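Local atomic coordinates of hypothetical protein ebhA (Staphylococcus aureus, PDB entry 2DGJ), a protein that probably binds the extracellular matrix as a giant cell wall-associated adhesin, of which this chain is a rod-like stretch of FIVAR and GA helical modules. Residues E79-A84 with G104-A109; G134-K139 with A165-L170; N157-A162 with T191-A196. All coordinates share one frame; numbering follows the deposited sequence.

Interaction 1. Residues E79-A84 with G104-A109. With ACY (acetic acid), chain D.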
ATOM      1  N   GLU A  79      -3.735 -15.790   4.362  1.00 14.86           N
ATOM      2  CA  GLU A  79      -2.296 -15.571   4.396  1.00 14.97           C
ATOM      3  C   GLU A  79      -1.985 -14.171   4.912  1.00 14.76           C
ATOM      4  O   GLU A  79      -1.129 -13.993   5.784  1.00 14.82           O
ATOM      5  CB  GLU A  79      -1.708 -15.746   2.991  1.00 15.34           C
ATOM      6  CG  GLU A  79      -0.291 -15.226   2.843  1.00 16.30           C
ATOM      7  CD  GLU A  79       0.304 -15.524   1.478  1.00 16.94           C
ATOM      8  OE1 GLU A  79      -0.349 -15.220   0.453  1.00 17.21           O
ATOM      9  OE2 GLU A  79       1.431 -16.059   1.433  1.00 17.60           O
ATOM     10  N   ALA A  80      -2.690 -13.180   4.377  1.00 14.46           N
ATOM     11  CA  ALA A  80      -2.490 -11.793   4.779  1.00 14.28           C
ATOM     12  C   ALA A  80      -2.756 -11.624   6.270  1.00 14.15           C
ATOM     13  O   ALA A  80      -1.979 -10.987   6.976  1.00 14.17           O
ATOM     14  CB  ALA A  80      -3.404 -10.880   3.978  1.00 14.16           C
ATOM     15  N   LYS A  81      -3.860 -12.197   6.741  1.00 13.97           N
ATOM     16  CA  LYS A  81      -4.218 -12.115   8.152  1.00 13.84           C
ATOM     17  C   LYS A  81      -3.139 -12.771   9.001  1.00 13.67           C
ATOM     18  O   LYS A  81      -2.789 -12.279  10.070  1.00 13.89           O
ATOM     19  CB  LYS A  81      -5.560 -12.801   8.402  1.00 13.92           C
ATOM     20  CG  LYS A  81      -6.748 -12.087   7.793  1.00 14.07           C
ATOM     21  CD  LYS A  81      -8.044 -12.733   8.247  1.00 14.42           C
ATOM     22  CE  LYS A  81      -9.250 -11.950   7.766  1.00 14.61           C
ATOM     23  NZ  LYS A  81     -10.526 -12.495   8.313  1.00 15.19           N
ATOM     24  N   ALA A  82      -2.612 -13.889   8.517  1.00 13.29           N
ATOM     25  CA  ALA A  82      -1.564 -14.604   9.231  1.00 12.99           C
ATOM     26  C   ALA A  82      -0.346 -13.691   9.354  1.00 12.77           C
ATOM     27  O   ALA A  82       0.279 -13.595  10.412  1.00 12.86           O
ATOM     28  CB  ALA A  82      -1.206 -15.887   8.474  1.00 13.03           C
ATOM     29  N   ALA A  83      -0.026 -13.012   8.257  1.00 12.48           N
ATOM     30  CA  ALA A  83       1.106 -12.099   8.210  1.00 12.23           C
ATOM     31  C   ALA A  83       0.912 -10.958   9.205  1.00 12.07           C
ATOM     32  O   ALA A  83       1.842 -10.568   9.906  1.00 12.13           O
ATOM     33  CB  ALA A  83       1.273 -11.548   6.786  1.00 12.04           C
ATOM     34  N   ALA A  84      -0.307 -10.436   9.271  1.00 11.86           N
ATOM     35  CA  ALA A  84      -0.617  -9.338  10.176  1.00 11.72           C
ATOM     36  C   ALA A  84      -0.489  -9.765  11.631  1.00 11.61           C
ATOM     37  O   ALA A  84       0.055  -9.032  12.460  1.00 11.43           O
ATOM     38  CB  ALA A  84      -2.027  -8.824   9.902  1.00 11.77           C
ATOM     39  N   GLY A 104      -8.527  -7.967  16.671  1.00 17.93           N
ATOM     40  CA  GLY A 104      -9.918  -8.093  16.287  1.00 17.91           C
ATOM     41  C   GLY A 104     -10.171  -7.545  14.898  1.00 17.91           C
ATOM     42  O   GLY A 104     -10.882  -8.157  14.101  1.00 18.06           O
ATOM     43  N   GLN A 105      -9.585  -6.389  14.605  1.00 17.81           N
ATOM     44  CA  GLN A 105      -9.752  -5.772  13.294  1.00 17.78           C
ATOM     45  C   GLN A 105      -9.124  -6.658  12.224  1.00 17.73           C
ATOM     46  O   GLN A 105      -9.582  -6.682  11.085  1.00 17.59           O
ATOM     47  CB  GLN A 105      -9.114  -4.378  13.272  1.00 17.78           C
ATOM     48  CG  GLN A 105      -9.737  -3.417  14.278  1.00 17.93           C
ATOM     49  CD  GLN A 105      -9.102  -2.039  14.259  1.00 17.96           C
ATOM     50  OE1 GLN A 105      -7.889  -1.897  14.431  1.00 17.96           O
ATOM     51  NE2 GLN A 105      -9.922  -1.014  14.055  1.00 17.95           N
ATOM     52  N   ILE A 106      -8.074  -7.383  12.597  1.00 17.75           N
ATOM     53  CA  ILE A 106      -7.408  -8.288  11.663  1.00 17.83           C
ATOM     54  C   ILE A 106      -8.363  -9.434  11.340  1.00 18.05           C
ATOM     55  O   ILE A 106      -8.546  -9.802  10.181  1.00 18.03           O
ATOM     56  CB  ILE A 106      -6.116  -8.878  12.274  1.00 17.65           C
ATOM     57  CG1 ILE A 106      -5.022  -7.809  12.323  1.00 17.54           C
ATOM     58  CG2 ILE A 106      -5.669 -10.089  11.470  1.00 17.59           C
ATOM     59  CD1 ILE A 106      -3.706  -8.303  12.914  1.00 17.34           C
ATOM     60  N   ASN A 107      -8.975  -9.996  12.378  1.00 18.32           N
ATOM     61  CA  ASN A 107      -9.905 -11.102  12.195  1.00 18.68           C
ATOM     62  C   ASN A 107     -11.165 -10.665  11.454  1.00 18.81           C
ATOM     63  O   ASN A 107     -11.768 -11.450  10.721  1.00 18.95           O
ATOM     64  CB  ASN A 107     -10.292 -11.710  13.550  1.00 18.72           C
ATOM     65  CG  ASN A 107      -9.095 -12.266  14.306  1.00 18.91           C
ATOM     66  OD1 ASN A 107      -8.138 -12.755  13.706  1.00 19.02           O
ATOM     67  ND2 ASN A 107      -9.153 -12.210  15.630  1.00 19.06           N
ATOM     68  N   GLN A 108     -11.557  -9.407  11.641  1.00 18.99           N
ATOM     69  CA  GLN A 108     -12.755  -8.877  10.997  1.00 19.01           C
ATOM     70  C   GLN A 108     -12.538  -8.369   9.572  1.00 18.77           C
ATOM     71  O   GLN A 108     -13.505  -8.132   8.851  1.00 18.83           O
ATOM     72  CB  GLN A 108     -13.365  -7.755  11.842  1.00 19.45           C
ATOM     73  CG  GLN A 108     -14.598  -8.170  12.630  1.00 20.03           C
ATOM     74  CD  GLN A 108     -14.301  -9.232  13.664  1.00 20.42           C
ATOM     75  OE1 GLN A 108     -13.736  -8.948  14.722  1.00 20.66           O
ATOM     76  NE2 GLN A 108     -14.673 -10.472  13.358  1.00 20.70           N
ATOM     77  N   ALA A 109     -11.280  -8.198   9.173  1.00 18.44           N
ATOM     78  CA  ALA A 109     -10.963  -7.715   7.829  1.00 18.19           C
ATOM     79  C   ALA A 109     -11.450  -8.687   6.755  1.00 17.95           C
ATOM     80  O   ALA A 109     -11.211  -9.889   6.836  1.00 17.79           O
ATOM     81  CB  ALA A 109      -9.460  -7.498   7.694  1.00 18.19           C
TER
HETATM   82  C   ACY D1501      -9.861 -15.524  10.116  1.00 37.37           C
HETATM   83  O   ACY D1501     -10.634 -15.261   9.223  1.00 37.32           O
HETATM   84  OXT ACY D1501      -8.766 -16.255   9.863  1.00 37.36           O
HETATM   85  CH3 ACY D1501     -10.132 -15.029  11.513  1.00 37.32           C
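Lys81 carries the polar side of this contact, reaching across to the end of the helix that holds Ile106 and Asn107. Its NZ donates a hydrogen bond to the backbone Asn107 O at 2.9 Å. The donor stands above the carbonyl plane, 51° out of it, so it does not follow a lone pair. A second hydrogen bond runs from Lys81 NZ to O of a bound acetic acid molecule, also at 2.9 Å. That molecule probably came from the crystallisation liquor; its CH3 rests near Asn107 OD1. The amide of Asn107 turns to Arg85, which it meets through OD1. The lysine chain is extended beyond CG, and this length brings Lys81 CE to 3.3 Å from Ile106 O. An ammonium group among carbonyls at a helix C-terminal end is probably favoured by the helix dipole.

The apolar side is small. Ile106 CD1 meets Ala84 CB at 3.5 Å. The other branch, Ile106 CG2, lies against Lys81 CB at 4.1 Å. Ile106 CG1 is placed beside the backbone N (chi1 -73°), and the chain is also extended at chi2, which together carry CD1 to Ala84.

The two helical segments run antiparallel, at 173°, with axes 9.8 Å apart. They lie on helices 73-88 and 96-108, both within the GA module. Helix 112-135 packs against both as the third helix, with Val115 touching Lys81, Ala84 and Ala109, and Val118 touching Ile106.

Interaction 2. Residues G134-K139 with A165-L170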
ATOM      1  N   GLY A 134       9.300   7.115  25.167  1.00 17.54           N
ATOM      2  CA  GLY A 134      10.606   7.747  25.206  1.00 17.38           C
ATOM      3  C   GLY A 134      10.563   9.136  25.804  1.00 17.37           C
ATOM      4  O   GLY A 134      11.494   9.555  26.491  1.00 17.31           O
ATOM      5  N   ALA A 135       9.476   9.856  25.551  1.00 17.36           N
ATOM      6  CA  ALA A 135       9.315  11.207  26.063  1.00 17.41           C
ATOM      7  C   ALA A 135       9.319  11.262  27.590  1.00 17.44           C
ATOM      8  O   ALA A 135       9.641  12.296  28.171  1.00 17.38           O
ATOM      9  CB  ALA A 135       8.025  11.815  25.524  1.00 17.31           C
ATOM     10  N   ILE A 136       8.967  10.155  28.235  1.00 17.50           N
ATOM     11  CA  ILE A 136       8.931  10.134  29.695  1.00 17.56           C
ATOM     12  C   ILE A 136       9.911   9.154  30.344  1.00 17.59           C
ATOM     13  O   ILE A 136       9.755   8.806  31.512  1.00 17.60           O
ATOM     14  CB  ILE A 136       7.511   9.805  30.224  1.00 17.64           C
ATOM     15  CG1 ILE A 136       7.181   8.333  29.966  1.00 17.61           C
ATOM     16  CG2 ILE A 136       6.479  10.698  29.542  1.00 17.61           C
ATOM     17  CD1 ILE A 136       5.917   7.869  30.661  1.00 17.76           C
ATOM     18  N   ASN A 137      10.915   8.703  29.598  1.00 17.60           N
ATOM     19  CA  ASN A 137      11.887   7.773  30.168  1.00 17.63           C
ATOM     20  C   ASN A 137      12.818   8.471  31.146  1.00 17.63           C
ATOM     21  O   ASN A 137      13.499   7.817  31.942  1.00 17.63           O
ATOM     22  CB  ASN A 137      12.706   7.088  29.070  1.00 17.79           C
ATOM     23  CG  ASN A 137      12.032   5.838  28.536  1.00 18.04           C
ATOM     24  OD1 ASN A 137      11.136   5.273  29.170  1.00 18.27           O
ATOM     25  ND2 ASN A 137      12.470   5.391  27.365  1.00 18.13           N
ATOM     26  N   ASP A 138      12.864   9.799  31.081  1.00 17.58           N
ATOM     27  CA  ASP A 138      13.703  10.568  31.989  1.00 17.73           C
ATOM     28  C   ASP A 138      12.839  11.243  33.049  1.00 17.74           C
ATOM     29  O   ASP A 138      13.247  12.239  33.645  1.00 17.72           O
ATOM     30  CB  ASP A 138      14.507  11.630  31.234  1.00 17.84           C
ATOM     31  CG  ASP A 138      13.622  12.627  30.509  1.00 17.95           C
ATOM     32  OD1 ASP A 138      12.384  12.546  30.643  1.00 17.95           O
ATOM     33  OD2 ASP A 138      14.176  13.496  29.804  1.00 18.12           O
ATOM     34  N   LYS A 139      11.645  10.690  33.268  1.00 17.73           N
ATOM     35  CA  LYS A 139      10.690  11.211  34.249  1.00 17.80           C
ATOM     36  C   LYS A 139      11.297  11.469  35.621  1.00 17.70           C
ATOM     37  O   LYS A 139      11.398  12.612  36.065  1.00 17.88           O
ATOM     38  CB  LYS A 139       9.516  10.237  34.418  1.00 17.80           C
ATOM     39  CG  LYS A 139       8.611  10.590  35.583  1.00 17.98           C
ATOM     40  CD  LYS A 139       7.682   9.452  35.946  1.00 17.98           C
ATOM     41  CE  LYS A 139       6.933   9.777  37.224  1.00 18.14           C
ATOM     42  NZ  LYS A 139       6.008   8.689  37.641  1.00 18.13           N
ATOM     43  N   ALA A 165      -0.780  11.262  32.728  1.00 16.21           N
ATOM     44  CA  ALA A 165      -1.664  10.833  31.652  1.00 16.30           C
ATOM     45  C   ALA A 165      -0.906   9.852  30.755  1.00 16.39           C
ATOM     46  O   ALA A 165      -1.410   8.776  30.416  1.00 16.50           O
ATOM     47  CB  ALA A 165      -2.128  12.047  30.845  1.00 16.11           C
ATOM     48  N   ALA A 166       0.314  10.229  30.391  1.00 16.38           N
ATOM     49  CA  ALA A 166       1.160   9.397  29.548  1.00 16.50           C
ATOM     50  C   ALA A 166       1.296   7.993  30.125  1.00 16.63           C
ATOM     51  O   ALA A 166       1.125   7.003  29.414  1.00 16.64           O
ATOM     52  CB  ALA A 166       2.534  10.031  29.414  1.00 16.28           C
ATOM     53  N   GLU A 167       1.607   7.916  31.415  1.00 16.85           N
ATOM     54  CA  GLU A 167       1.777   6.632  32.089  1.00 17.08           C
ATOM     55  C   GLU A 167       0.496   5.808  32.053  1.00 17.06           C
ATOM     56  O   GLU A 167       0.548   4.579  31.939  1.00 16.93           O
ATOM     57  CB  GLU A 167       2.215   6.849  33.541  1.00 17.42           C
ATOM     58  CG  GLU A 167       3.512   7.619  33.686  1.00 17.87           C
ATOM     59  CD  GLU A 167       3.901   7.833  35.136  1.00 18.29           C
ATOM     60  OE1 GLU A 167       3.111   8.439  35.890  1.00 18.56           O
ATOM     61  OE2 GLU A 167       5.007   7.391  35.515  1.00 18.40           O
ATOM     62  N   GLY A 168      -0.646   6.483  32.158  1.00 17.02           N
ATOM     63  CA  GLY A 168      -1.920   5.783  32.118  1.00 17.06           C
ATOM     64  C   GLY A 168      -2.152   5.170  30.750  1.00 17.23           C
ATOM     65  O   GLY A 168      -2.646   4.045  30.635  1.00 17.13           O
ATOM     66  N   ILE A 169      -1.795   5.911  29.707  1.00 17.38           N
ATOM     67  CA  ILE A 169      -1.942   5.441  28.332  1.00 17.56           C
ATOM     68  C   ILE A 169      -0.948   4.309  28.048  1.00 17.84           C
ATOM     69  O   ILE A 169      -1.241   3.370  27.311  1.00 17.88           O
ATOM     70  CB  ILE A 169      -1.681   6.600  27.340  1.00 17.51           C
ATOM     71  CG1 ILE A 169      -2.825   7.611  27.407  1.00 17.47           C
ATOM     72  CG2 ILE A 169      -1.495   6.062  25.924  1.00 17.53           C
ATOM     73  CD1 ILE A 169      -2.597   8.855  26.568  1.00 17.39           C
ATOM     74  N   LEU A 170       0.232   4.415  28.649  1.00 18.10           N
ATOM     75  CA  LEU A 170       1.302   3.443  28.456  1.00 18.37           C
ATOM     76  C   LEU A 170       1.127   2.089  29.141  1.00 18.58           C
ATOM     77  O   LEU A 170       1.507   1.060  28.583  1.00 18.64           O
ATOM     78  CB  LEU A 170       2.630   4.073  28.893  1.00 18.38           C
ATOM     79  CG  LEU A 170       3.607   4.563  27.818  1.00 18.50           C
ATOM     80  CD1 LEU A 170       2.883   4.884  26.525  1.00 18.63           C
ATOM     81  CD2 LEU A 170       4.346   5.781  28.348  1.00 18.29           C
TER
HETATM   82  O   HOH W   1       3.415  10.473  37.610  1.00 23.45           O
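Ile136 and Leu170 reach toward each other tip to tip, with Ile136 CD1 3.5 Å from Leu170 CD2. The isoleucine forks over the helix opposite. Besides meeting Leu170, Ile136 CD1 passes Glu167 CG at 3.9 Å. On the other branch, Ile136 CG2 drops onto Ala166 CB at 4.0 Å. The first torsion puts CG1 between the backbone N and the carbonyl carbon (chi1 72°). This turns CG1, and with it CD1, toward Leu170 while CG2 faces Ala166.

Lys139 and Glu167 cross at about a right angle beside this apolar patch. Lys139 NZ donates to Glu167 OE2 at 2.7 Å in a salt bridge. The lysine comes to the syn side of the carboxylate, 23° out of its plane. A water closes the pair: it accepts from Lys139 NZ and donates to Glu167 OE1 at 2.7 Å. Both carboxylate oxygens are thus engaged, which should limit rotation of the group.

Ile136 to Lys139 form a type I beta turn between helices 112-135 and 139-144. Val190 of helix 180-194 also packs on Ile136, and Leu132 on Ala166. The arrangement is that of a three-helix bundle in the FIVAR domain, with a turn residue plugged between the helices and an ion pair at the edge.

Interaction 3. Residues N157-A162 with T191-A196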
ATOM      1  N   ASN A 157       3.265  21.505  37.770  1.00 15.49           N
ATOM      2  CA  ASN A 157       2.003  20.774  37.775  1.00 15.49           C
ATOM      3  C   ASN A 157       1.620  20.290  36.385  1.00 15.38           C
ATOM      4  O   ASN A 157       1.093  19.189  36.229  1.00 15.37           O
ATOM      5  CB  ASN A 157       0.887  21.656  38.345  1.00 15.80           C
ATOM      6  CG  ASN A 157       0.921  21.735  39.862  1.00 16.27           C
ATOM      7  OD1 ASN A 157       1.925  21.390  40.491  1.00 16.54           O
ATOM      8  ND2 ASN A 157      -0.177  22.200  40.457  1.00 16.39           N
ATOM      9  N   ALA A 158       1.889  21.114  35.378  1.00 15.27           N
ATOM     10  CA  ALA A 158       1.561  20.760  34.005  1.00 15.27           C
ATOM     11  C   ALA A 158       2.375  19.551  33.568  1.00 15.20           C
ATOM     12  O   ALA A 158       1.876  18.681  32.860  1.00 15.21           O
ATOM     13  CB  ALA A 158       1.829  21.942  33.081  1.00 15.35           C
ATOM     14  N   TYR A 159       3.630  19.501  34.000  1.00 15.11           N
ATOM     15  CA  TYR A 159       4.515  18.398  33.652  1.00 14.99           C
ATOM     16  C   TYR A 159       4.081  17.110  34.349  1.00 15.00           C
ATOM     17  O   TYR A 159       3.970  16.062  33.718  1.00 14.87           O
ATOM     18  CB  TYR A 159       5.959  18.731  34.040  1.00 14.80           C
ATOM     19  CG  TYR A 159       6.928  17.604  33.743  1.00 14.66           C
ATOM     20  CD1 TYR A 159       7.211  17.239  32.429  1.00 14.68           C
ATOM     21  CD2 TYR A 159       7.531  16.886  34.773  1.00 14.48           C
ATOM     22  CE1 TYR A 159       8.072  16.180  32.148  1.00 14.68           C
ATOM     23  CE2 TYR A 159       8.392  15.830  34.505  1.00 14.58           C
ATOM     24  CZ  TYR A 159       8.657  15.480  33.189  1.00 14.65           C
ATOM     25  OH  TYR A 159       9.513  14.438  32.912  1.00 14.68           O
ATOM     26  N   THR A 160       3.851  17.192  35.655  1.00 15.07           N
ATOM     27  CA  THR A 160       3.431  16.028  36.426  1.00 15.32           C
ATOM     28  C   THR A 160       2.145  15.448  35.846  1.00 15.40           C
ATOM     29  O   THR A 160       1.961  14.234  35.806  1.00 15.24           O
ATOM     30  CB  THR A 160       3.189  16.401  37.904  1.00 15.29           C
ATOM     31  OG1 THR A 160       4.446  16.672  38.539  1.00 15.30           O
ATOM     32  CG2 THR A 160       2.473  15.260  38.637  1.00 15.39           C
ATOM     33  N   GLN A 161       1.259  16.327  35.399  1.00 15.61           N
ATOM     34  CA  GLN A 161      -0.014  15.910  34.828  1.00 15.94           C
ATOM     35  C   GLN A 161       0.237  15.173  33.516  1.00 15.92           C
ATOM     36  O   GLN A 161      -0.233  14.045  33.325  1.00 15.85           O
ATOM     37  CB  GLN A 161      -0.894  17.136  34.588  1.00 16.39           C
ATOM     38  CG  GLN A 161      -2.365  16.813  34.340  1.00 17.18           C
ATOM     39  CD  GLN A 161      -3.227  18.065  34.260  1.00 17.74           C
ATOM     40  OE1 GLN A 161      -4.448  17.981  34.156  1.00 18.07           O
ATOM     41  NE2 GLN A 161      -2.591  19.236  34.309  1.00 18.06           N
ATOM     42  N   ALA A 162       0.986  15.814  32.623  1.00 15.81           N
ATOM     43  CA  ALA A 162       1.307  15.232  31.325  1.00 15.72           C
ATOM     44  C   ALA A 162       1.841  13.809  31.451  1.00 15.64           C
ATOM     45  O   ALA A 162       1.338  12.895  30.806  1.00 15.54           O
ATOM     46  CB  ALA A 162       2.325  16.098  30.606  1.00 15.69           C
ATOM     47  N   THR A 191       6.156  16.701  25.973  1.00 18.30           N
ATOM     48  CA  THR A 191       7.194  17.486  25.320  1.00 18.40           C
ATOM     49  C   THR A 191       7.125  18.975  25.645  1.00 18.51           C
ATOM     50  O   THR A 191       8.105  19.564  26.091  1.00 18.58           O
ATOM     51  CB  THR A 191       7.130  17.322  23.788  1.00 18.45           C
ATOM     52  OG1 THR A 191       7.313  15.944  23.440  1.00 18.44           O
ATOM     53  CG2 THR A 191       8.217  18.153  23.130  1.00 18.35           C
ATOM     54  N   ARG A 192       5.970  19.588  25.416  1.00 18.63           N
ATOM     55  CA  ARG A 192       5.810  21.013  25.683  1.00 18.77           C
ATOM     56  C   ARG A 192       5.845  21.384  27.167  1.00 18.64           C
ATOM     57  O   ARG A 192       6.375  22.436  27.540  1.00 18.59           O
ATOM     58  CB  ARG A 192       4.522  21.516  25.020  1.00 19.14           C
ATOM     59  CG  ARG A 192       4.668  21.538  23.503  1.00 19.82           C
ATOM     60  CD  ARG A 192       3.434  21.997  22.739  1.00 20.34           C
ATOM     61  NE  ARG A 192       3.762  22.143  21.320  1.00 20.81           N
ATOM     62  CZ  ARG A 192       2.873  22.305  20.343  1.00 20.97           C
ATOM     63  NH1 ARG A 192       1.574  22.329  20.614  1.00 21.24           N
ATOM     64  NH2 ARG A 192       3.287  22.431  19.085  1.00 20.90           N
ATOM     65  N   ALA A 193       5.297  20.521  28.015  1.00 18.40           N
ATOM     66  CA  ALA A 193       5.293  20.785  29.450  1.00 18.29           C
ATOM     67  C   ALA A 193       6.710  20.717  30.003  1.00 18.22           C
ATOM     68  O   ALA A 193       7.103  21.532  30.832  1.00 18.32           O
ATOM     69  CB  ALA A 193       4.414  19.779  30.169  1.00 18.23           C
ATOM     70  N   LYS A 194       7.475  19.738  29.535  1.00 18.14           N
ATOM     71  CA  LYS A 194       8.848  19.545  29.984  1.00 18.08           C
ATOM     72  C   LYS A 194       9.760  20.666  29.502  1.00 18.03           C
ATOM     73  O   LYS A 194      10.625  21.136  30.244  1.00 17.99           O
ATOM     74  CB  LYS A 194       9.377  18.201  29.478  1.00 18.16           C
ATOM     75  CG  LYS A 194      10.812  17.891  29.886  1.00 18.28           C
ATOM     76  CD  LYS A 194      11.337  16.684  29.125  1.00 18.38           C
ATOM     77  CE  LYS A 194      12.803  16.440  29.418  1.00 18.44           C
ATOM     78  NZ  LYS A 194      13.368  15.436  28.476  1.00 18.65           N
ATOM     79  N   ALA A 195       9.563  21.090  28.258  1.00 17.87           N
ATOM     80  CA  ALA A 195      10.369  22.158  27.682  1.00 17.85           C
ATOM     81  C   ALA A 195       9.995  23.489  28.310  1.00 17.85           C
ATOM     82  O   ALA A 195      10.665  24.497  28.086  1.00 17.83           O
ATOM     83  CB  ALA A 195      10.160  22.221  26.177  1.00 17.79           C
ATOM     84  N   ALA A 196       8.919  23.488  29.094  1.00 17.72           N
ATOM     85  CA  ALA A 196       8.443  24.695  29.752  1.00 17.61           C
ATOM     86  C   ALA A 196       9.100  24.913  31.120  1.00 17.57           C
ATOM     87  O   ALA A 196       9.214  26.055  31.572  1.00 17.61           O
ATOM     88  CB  ALA A 196       6.921  24.641  29.895  1.00 17.62           C
TER
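Lys194, whose stem packs on Tyr159, sends its NZ to Asp138 OD2 in a salt bridge. The partner lies in the turn before helix 139-144. With CG anti to the backbone N (chi1 180°) and the rest of the chain extended, the lysine runs alongside the tyrosine in the same direction. The phenol ring meets its root: Tyr159 CE1 is 3.6 Å from Lys194 CB, and Tyr159 CD1 is 3.7 Å from Lys194 CA. Thr142 and Leu143 of helix 139-144 also touch the Tyr159 side chain. On another side of segment 191-196, Thr191 OG1 is hydrogen-bonded to Gln35 OE1 of the second subunit.

Ala193 fills the rest of the contact. Its methyl points at helix 153-170, and Ala193 CB sits 3.7 Å from Tyr159 CA. Ala162 CB comes to 4.3 Å from Ala193 CB. Ala158 CB lies 4.5 Å from Ala193 CB. The backbones come close here, with Tyr159 CA 4.9 Å from Ala193 CA, a spacing that the small methyl side chains permit.

The chemistry between the two segments is van der Waals packing of alanine methyls, aromatic ring and aliphatic carbon. The lysine charge is probably balanced outside them, by Asp138 in the neighbouring turn.

How the interactions relate
From the N terminus, interaction 1 comes first. It closes the loop between helices 73-88 and 96-108 in the GA module, and it is complete before the others begin. Helix 112-135 follows and runs from the neighbourhood of interaction 1 to that of interaction 2. The centres of these two contacts are 30 Å apart. Interactions 2 and 3 cross along the chain: 157-162 falls between 134-139 and 165-170, and its partner 191-196 comes after 165-170. Both use helix 153-170. The Asp138-Lys194 salt bridge links them, and Lys139 CA lies 3.7 Å from Tyr159 OH. Together they join helices 112-135, 153-170 and 180-194 within one FIVAR domain.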